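Local coordinates for protein 5-oxopent-3-ene-1,2,5-tricarboxylate decarboxylase (Exiguobacterium antarcticum B7, PDB 6IYM) that belongs to the fumarylacetoacetate hydrolase family and binds a magnesium ion through three acidic side chains carried on two adjacent strands, at residues Leu117-Ala128 / Tyr150-Leu161. Sequence-based numbering, arbitrary orientation.
Sequences LTQQLDYEGELA and YSIINDVTARDL. With MG (magnesium ion), chain C.
A128 and S151 exchange two backbone hydrogen bonds, and E126 with I153 and D122 with T157 form the other hydrogen-bonded pairs of an antiparallel pairing; the axes of strands 125-128 and 150-154 lie 4.5 Å apart at 150°. Between G125-N154 and D122-T157 the regular pattern breaks. Here D155 is the centre of an inverse gamma turn, D155 N still reaches E124 O (2.8 Å), and the side chain of N154 takes over a backbone role, its OD1 accepting from E124 N at 3.0 Å along a nearly straight N-H.

At this break three carboxylates converge on the magnesium ion: E124 OE2 and E126 OE2 each bind it at 2.0 Å, and D155 OD2 at 2.1 Å. E124 and D155 run side by side, their carboxylate planes 82° apart. Beyond CG the E124 chain is extended (chi2 -169°), which brings OE2 to the metal while OE1 forms a salt bridge with R159 NH2 at 2.8 Å on its anti side. R159, bent at chi2, completes a salt-bridge network by gripping D122 side-on: NE bridges to OD2 at 2.9 Å, and NH2 adds a second bond to that same oxygen, which H247 N also reaches. Both acceptors lie near the guanidinium plane, and T157 CB sits over one of its faces.

G240 is a further polar partner of E126; K99 pairs with D155 OD1, and K172 donates to D155 OD2. With OE2 on the magnesium and OE1 on R159, E124 joins metal and arginine, so R159, itself held by D122, is a second-shell group that probably fixes the rotation of E124. Together R159, K99 and K172 probably offset part of the carboxylates' negative charge.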
ATOM      1  N   LEU A 117       5.309 -20.291  -8.265  1.00 49.63           N
ATOM      2  CA  LEU A 117       4.519 -19.791  -7.098  1.00 49.02           C
ATOM      3  C   LEU A 117       3.034 -20.084  -7.265  1.00 48.97           C
ATOM      4  O   LEU A 117       2.377 -20.192  -6.215  1.00 51.77           O
ATOM      5  CB  LEU A 117       4.776 -18.291  -6.899  1.00 48.07           C
ATOM      6  CG  LEU A 117       6.252 -17.886  -6.881  1.00 53.34           C
ATOM      7  CD1 LEU A 117       6.433 -16.430  -6.469  1.00 53.05           C
ATOM      8  CD2 LEU A 117       7.055 -18.781  -5.945  1.00 59.07           C
ATOM      9  N   THR A 118       2.528 -20.172  -8.509  1.00 48.24           N
ATOM     10  CA  THR A 118       1.075 -20.281  -8.817  1.00 48.54           C
ATOM     11  C   THR A 118       0.806 -21.333  -9.899  1.00 43.94           C
ATOM     12  O   THR A 118       1.567 -21.351 -10.896  1.00 43.83           O
ATOM     13  CB  THR A 118       0.460 -19.004  -9.422  1.00 47.56           C
ATOM     14  OG1 THR A 118       1.205 -17.831  -9.116  1.00 65.37           O
ATOM     15  CG2 THR A 118      -0.966 -18.830  -8.960  1.00 46.42           C
ATOM     16  N   GLN A 119      -0.265 -22.118  -9.737  1.00 48.68           N
ATOM     17  CA  GLN A 119      -0.901 -22.871 -10.857  1.00 56.72           C
ATOM     18  C   GLN A 119      -2.386 -22.497 -10.951  1.00 55.70           C
ATOM     19  O   GLN A 119      -3.108 -23.221 -11.624  1.00 53.46           O
ATOM     20  CB  GLN A 119      -0.715 -24.386 -10.697  1.00 59.03           C
ATOM     21  CG  GLN A 119       0.742 -24.836 -10.687  1.00 57.84           C
ATOM     22  CD  GLN A 119       1.450 -24.630 -12.000  1.00 57.15           C
ATOM     23  OE1 GLN A 119       2.561 -24.093 -12.058  1.00 61.39           O
ATOM     24  NE2 GLN A 119       0.818 -25.073 -13.072  1.00 57.65           N
ATOM     25  N   GLN A 120      -2.822 -21.414 -10.290  1.00 54.26           N
ATOM     26  CA  GLN A 120      -4.201 -20.872 -10.411  1.00 44.30           C
ATOM     27  C   GLN A 120      -4.149 -19.364 -10.687  1.00 43.24           C
ATOM     28  O   GLN A 120      -4.823 -18.606  -9.996  1.00 43.98           O
ATOM     29  CB  GLN A 120      -5.002 -21.244  -9.174  1.00 46.98           C
ATOM     30  CG  GLN A 120      -5.084 -22.756  -8.934  1.00 48.49           C
ATOM     31  CD  GLN A 120      -6.125 -23.067  -7.894  1.00 51.17           C
ATOM     32  OE1 GLN A 120      -6.323 -22.317  -6.937  1.00 57.42           O
ATOM     33  NE2 GLN A 120      -6.855 -24.143  -8.109  1.00 53.87           N
ATOM     34  N   LEU A 121      -3.366 -18.946 -11.672  1.00 39.81           N
ATOM     35  CA  LEU A 121      -3.294 -17.532 -12.102  1.00 41.15           C
ATOM     36  C   LEU A 121      -4.599 -17.137 -12.811  1.00 44.66           C
ATOM     37  O   LEU A 121      -5.056 -17.912 -13.700  1.00 39.95           O
ATOM     38  CB  LEU A 121      -2.117 -17.366 -13.040  1.00 41.60           C
ATOM     39  CG  LEU A 121      -1.859 -15.921 -13.444  1.00 42.74           C
ATOM     40  CD1 LEU A 121      -1.539 -15.084 -12.216  1.00 45.97           C
ATOM     41  CD2 LEU A 121      -0.737 -15.867 -14.453  1.00 42.04           C
ATOM     42  N   ASP A 122      -5.183 -15.992 -12.442  1.00 37.35           N
ATOM     43  CA  ASP A 122      -6.527 -15.576 -12.916  1.00 38.87           C
ATOM     44  C   ASP A 122      -6.512 -14.092 -13.233  1.00 42.28           C
ATOM     45  O   ASP A 122      -5.598 -13.410 -12.717  1.00 43.75           O
ATOM     46  CB  ASP A 122      -7.609 -15.918 -11.886  1.00 39.66           C
ATOM     47  CG  ASP A 122      -9.008 -16.127 -12.452  1.00 42.17           C
ATOM     48  OD1 ASP A 122      -9.187 -15.955 -13.679  1.00 46.91           O
ATOM     49  OD2 ASP A 122      -9.936 -16.373 -11.643  1.00 44.88           O
ATOM     50  N   TYR A 123      -7.485 -13.656 -14.055  1.00 36.99           N
ATOM     51  CA  TYR A 123      -7.726 -12.263 -14.487  1.00 37.04           C
ATOM     52  C   TYR A 123      -8.901 -11.666 -13.682  1.00 38.69           C
ATOM     53  O   TYR A 123      -9.782 -12.395 -13.147  1.00 40.00           O
ATOM     54  CB  TYR A 123      -8.018 -12.197 -15.991  1.00 37.13           C
ATOM     55  CG  TYR A 123      -9.126 -13.130 -16.417  1.00 39.02           C
ATOM     56  CD1 TYR A 123     -10.450 -12.746 -16.391  1.00 40.88           C
ATOM     57  CD2 TYR A 123      -8.851 -14.446 -16.747  1.00 42.31           C
ATOM     58  CE1 TYR A 123     -11.465 -13.625 -16.737  1.00 39.67           C
ATOM     59  CE2 TYR A 123      -9.853 -15.343 -17.084  1.00 40.83           C
ATOM     60  CZ  TYR A 123     -11.171 -14.935 -17.063  1.00 39.87           C
ATOM     61  OH  TYR A 123     -12.159 -15.838 -17.355  1.00 46.04           O
ATOM     62  N   GLU A 124      -8.965 -10.339 -13.649  1.00 39.45           N
ATOM     63  CA  GLU A 124     -10.157  -9.569 -13.178  1.00 40.71           C
ATOM     64  C   GLU A 124     -10.105  -8.191 -13.838  1.00 36.99           C
ATOM     65  O   GLU A 124      -9.233  -7.398 -13.470  1.00 40.61           O
ATOM     66  CB  GLU A 124     -10.182  -9.368 -11.658  1.00 39.54           C
ATOM     67  CG  GLU A 124     -10.419 -10.628 -10.842  1.00 43.81           C
ATOM     68  CD  GLU A 124     -10.710 -10.433  -9.350  1.00 46.40           C
ATOM     69  OE1 GLU A 124     -10.959 -11.444  -8.685  1.00 50.29           O
ATOM     70  OE2 GLU A 124     -10.624  -9.287  -8.846  1.00 44.59           O
ATOM     71  N   GLY A 125     -10.998  -7.934 -14.787  1.00 33.98           N
ATOM     72  CA  GLY A 125     -11.077  -6.631 -15.468  1.00 33.78           C
ATOM     73  C   GLY A 125     -11.839  -5.653 -14.625  1.00 31.55           C
ATOM     74  O   GLY A 125     -12.879  -6.065 -14.054  1.00 36.67           O
ATOM     75  N   GLU A 126     -11.345  -4.423 -14.473  1.00 37.08           N
ATOM     76  CA  GLU A 126     -11.916  -3.489 -13.445  1.00 35.73           C
ATOM     77  C   GLU A 126     -11.832  -2.015 -13.867  1.00 34.43           C
ATOM     78  O   GLU A 126     -10.815  -1.594 -14.487  1.00 36.19           O
ATOM     79  CB  GLU A 126     -11.211  -3.703 -12.108  1.00 35.33           C
ATOM     80  CG  GLU A 126     -11.334  -5.110 -11.543  1.00 39.50           C
ATOM     81  CD  GLU A 126     -11.073  -5.291 -10.038  1.00 44.61           C
ATOM     82  OE1 GLU A 126     -11.009  -4.264  -9.302  1.00 43.86           O
ATOM     83  OE2 GLU A 126     -11.004  -6.476  -9.584  1.00 43.67           O
ATOM     84  N   LEU A 127     -12.869  -1.250 -13.525  1.00 33.62           N
ATOM     85  CA  LEU A 127     -12.870   0.228 -13.623  1.00 35.63           C
ATOM     86  C   LEU A 127     -12.059   0.776 -12.452  1.00 38.67           C
ATOM     87  O   LEU A 127     -12.333   0.390 -11.310  1.00 40.46           O
ATOM     88  CB  LEU A 127     -14.307   0.739 -13.564  1.00 40.55           C
ATOM     89  CG  LEU A 127     -14.466   2.255 -13.484  1.00 38.29           C
ATOM     90  CD1 LEU A 127     -13.899   2.920 -14.720  1.00 38.79           C
ATOM     91  CD2 LEU A 127     -15.937   2.620 -13.298  1.00 39.94           C
ATOM     92  N   ALA A 128     -11.087   1.623 -12.744  1.00 36.73           N
ATOM     93  CA  ALA A 128     -10.210   2.256 -11.749  1.00 37.61           C
ATOM     94  C   ALA A 128     -10.640   3.705 -11.575  1.00 38.93           C
ATOM     95  O   ALA A 128     -10.701   4.402 -12.589  1.00 42.03           O
ATOM     96  CB  ALA A 128      -8.785   2.200 -12.211  1.00 39.06           C
ATOM     97  N   TYR A 150     -10.756   8.258 -14.591  1.00 40.36           N
ATOM     98  CA  TYR A 150     -10.963   6.791 -14.578  1.00 44.47           C
ATOM     99  C   TYR A 150     -10.025   6.126 -15.587  1.00 38.84           C
ATOM    100  O   TYR A 150      -9.678   6.741 -16.617  1.00 39.38           O
ATOM    101  CB  TYR A 150     -12.416   6.443 -14.894  1.00 41.63           C
ATOM    102  CG  TYR A 150     -13.471   7.138 -14.078  1.00 40.21           C
ATOM    103  CD1 TYR A 150     -13.999   8.358 -14.477  1.00 42.48           C
ATOM    104  CD2 TYR A 150     -13.983   6.552 -12.935  1.00 39.35           C
ATOM    105  CE1 TYR A 150     -14.989   8.989 -13.739  1.00 41.67           C
ATOM    106  CE2 TYR A 150     -14.977   7.168 -12.189  1.00 44.07           C
ATOM    107  CZ  TYR A 150     -15.482   8.392 -12.594  1.00 42.15           C
ATOM    108  OH  TYR A 150     -16.459   8.981 -11.847  1.00 41.60           O
ATOM    109  N   SER A 151      -9.637   4.888 -15.274  1.00 38.39           N
ATOM    110  CA  SER A 151      -8.760   4.034 -16.115  1.00 37.08           C
ATOM    111  C   SER A 151      -9.142   2.576 -15.901  1.00 37.74           C
ATOM    112  O   SER A 151     -10.199   2.295 -15.296  1.00 37.06           O
ATOM    113  CB  SER A 151      -7.302   4.319 -15.787  1.00 42.68           C
ATOM    114  OG  SER A 151      -6.426   3.823 -16.783  1.00 42.36           O
ATOM    115  N   ILE A 152      -8.323   1.671 -16.415  1.00 42.09           N
ATOM    116  CA  ILE A 152      -8.555   0.211 -16.305  1.00 38.47           C
ATOM    117  C   ILE A 152      -7.445  -0.361 -15.441  1.00 36.76           C
ATOM    118  O   ILE A 152      -6.322   0.092 -15.561  1.00 38.09           O
ATOM    119  CB  ILE A 152      -8.610  -0.452 -17.687  1.00 42.62           C
ATOM    120  CG1 ILE A 152      -9.406   0.404 -18.675  1.00 40.81           C
ATOM    121  CG2 ILE A 152      -9.147  -1.867 -17.567  1.00 43.18           C
ATOM    122  CD1 ILE A 152      -9.464  -0.141 -20.092  1.00 43.05           C
ATOM    123  N   ILE A 153      -7.808  -1.293 -14.576  1.00 36.37           N
ATOM    124  CA  ILE A 153      -6.907  -2.182 -13.811  1.00 38.99           C
ATOM    125  C   ILE A 153      -7.288  -3.616 -14.172  1.00 40.65           C
ATOM    126  O   ILE A 153      -8.480  -3.905 -14.206  1.00 43.65           O
ATOM    127  CB  ILE A 153      -7.050  -1.912 -12.303  1.00 41.38           C
ATOM    128  CG1 ILE A 153      -6.424  -0.570 -11.949  1.00 40.13           C
ATOM    129  CG2 ILE A 153      -6.467  -3.039 -11.478  1.00 44.57           C
ATOM    130  CD1 ILE A 153      -4.950  -0.627 -11.898  1.00 41.96           C
ATOM    131  N   ASN A 154      -6.294  -4.465 -14.420  1.00 40.89           N
ATOM    132  CA  ASN A 154      -6.447  -5.938 -14.407  1.00 38.80           C
ATOM    133  C   ASN A 154      -5.894  -6.406 -13.063  1.00 40.89           C
ATOM    134  O   ASN A 154      -4.643  -6.384 -12.878  1.00 37.05           O
ATOM    135  CB  ASN A 154      -5.778  -6.598 -15.615  1.00 39.16           C
ATOM    136  CG  ASN A 154      -6.159  -8.055 -15.791  1.00 38.23           C
ATOM    137  OD1 ASN A 154      -6.725  -8.683 -14.888  1.00 40.19           O
ATOM    138  ND2 ASN A 154      -5.756  -8.625 -16.908  1.00 33.74           N
ATOM    139  N   ASP A 155      -6.793  -6.799 -12.160  1.00 39.28           N
ATOM    140  CA  ASP A 155      -6.441  -7.263 -10.794  1.00 36.58           C
ATOM    141  C   ASP A 155      -6.012  -8.710 -10.955  1.00 33.78           C
ATOM    142  O   ASP A 155      -6.770  -9.600 -10.561  1.00 37.39           O
ATOM    143  CB  ASP A 155      -7.605  -7.038  -9.808  1.00 35.73           C
ATOM    144  CG  ASP A 155      -7.432  -7.598  -8.392  1.00 35.27           C
ATOM    145  OD1 ASP A 155      -6.309  -7.989  -8.031  1.00 41.64           O
ATOM    146  OD2 ASP A 155      -8.453  -7.666  -7.642  1.00 41.50           O
ATOM    147  N   VAL A 156      -4.853  -8.939 -11.549  1.00 37.47           N
ATOM    148  CA  VAL A 156      -4.323 -10.319 -11.760  1.00 38.20           C
ATOM    149  C   VAL A 156      -4.121 -10.940 -10.365  1.00 42.41           C
ATOM    150  O   VAL A 156      -3.668 -10.219  -9.452  1.00 41.62           O
ATOM    151  CB  VAL A 156      -3.030 -10.336 -12.602  1.00 37.08           C
ATOM    152  CG1 VAL A 156      -2.454 -11.745 -12.706  1.00 37.36           C
ATOM    153  CG2 VAL A 156      -3.211  -9.727 -13.977  1.00 37.96           C
ATOM    154  N   THR A 157      -4.470 -12.219 -10.204  1.00 38.61           N
ATOM    155  CA  THR A 157      -4.618 -12.902  -8.905  1.00 41.84           C
ATOM    156  C   THR A 157      -4.122 -14.353  -8.998  1.00 47.78           C
ATOM    157  O   THR A 157      -4.486 -15.049  -9.963  1.00 43.92           O
ATOM    158  CB  THR A 157      -6.088 -12.907  -8.465  1.00 44.88           C
ATOM    159  OG1 THR A 157      -6.648 -11.595  -8.411  1.00 37.80           O
ATOM    160  CG2 THR A 157      -6.274 -13.591  -7.127  1.00 47.97           C
ATOM    161  N   ALA A 158      -3.371 -14.800  -7.988  1.00 45.44           N
ATOM    162  CA  ALA A 158      -3.005 -16.209  -7.753  1.00 45.87           C
ATOM    163  C   ALA A 158      -4.028 -16.774  -6.775  1.00 42.39           C
ATOM    164  O   ALA A 158      -3.895 -16.536  -5.575  1.00 45.96           O
ATOM    165  CB  ALA A 158      -1.598 -16.297  -7.195  1.00 51.38           C
ATOM    166  N   ARG A 159      -5.024 -17.492  -7.273  1.00 43.84           N
ATOM    167  CA  ARG A 159      -6.158 -18.004  -6.455  1.00 42.32           C
ATOM    168  C   ARG A 159      -5.651 -18.922  -5.324  1.00 45.84           C
ATOM    169  O   ARG A 159      -6.296 -18.933  -4.242  1.00 48.50           O
ATOM    170  CB  ARG A 159      -7.169 -18.711  -7.358  1.00 45.14           C
ATOM    171  CG  ARG A 159      -7.767 -17.817  -8.433  1.00 44.58           C
ATOM    172  CD  ARG A 159      -8.594 -16.706  -7.829  1.00 45.64           C
ATOM    173  NE  ARG A 159      -9.192 -15.845  -8.840  1.00 47.23           N
ATOM    174  CZ  ARG A 159      -9.837 -14.699  -8.590  1.00 47.97           C
ATOM    175  NH1 ARG A 159      -9.972 -14.262  -7.349  1.00 47.81           N
ATOM    176  NH2 ARG A 159     -10.349 -13.992  -9.588  1.00 45.96           N
ATOM    177  N   ASP A 160      -4.531 -19.619  -5.520  1.00 41.41           N
ATOM    178  CA  ASP A 160      -3.973 -20.572  -4.521  1.00 46.53           C
ATOM    179  C   ASP A 160      -3.222 -19.768  -3.435  1.00 47.68           C
ATOM    180  O   ASP A 160      -3.368 -20.101  -2.244  1.00 49.10           O
ATOM    181  CB  ASP A 160      -3.174 -21.700  -5.206  1.00 43.68           C
ATOM    182  CG  ASP A 160      -2.223 -21.237  -6.294  1.00 51.89           C
ATOM    183  OD1 ASP A 160      -2.098 -19.992  -6.496  1.00 52.01           O
ATOM    184  OD2 ASP A 160      -1.568 -22.101  -6.899  1.00 49.94           O
ATOM    185  N   LEU A 161      -2.521 -18.697  -3.801  1.00 48.11           N
ATOM    186  CA  LEU A 161      -1.795 -17.826  -2.837  1.00 50.30           C
ATOM    187  C   LEU A 161      -2.811 -17.063  -1.969  1.00 53.84           C
ATOM    188  O   LEU A 161      -2.509 -16.782  -0.762  1.00 44.19           O
ATOM    189  CB  LEU A 161      -0.869 -16.885  -3.614  1.00 48.23           C
ATOM    190  CG  LEU A 161       0.465 -17.478  -4.047  1.00 48.45           C
ATOM    191  CD1 LEU A 161       0.283 -18.814  -4.719  1.00 57.51           C
ATOM    192  CD2 LEU A 161       1.201 -16.525  -4.964  1.00 50.14           C
TER
HETATM  193 MG    MG C 301     -10.517  -7.484  -7.954  1.00 47.35          MG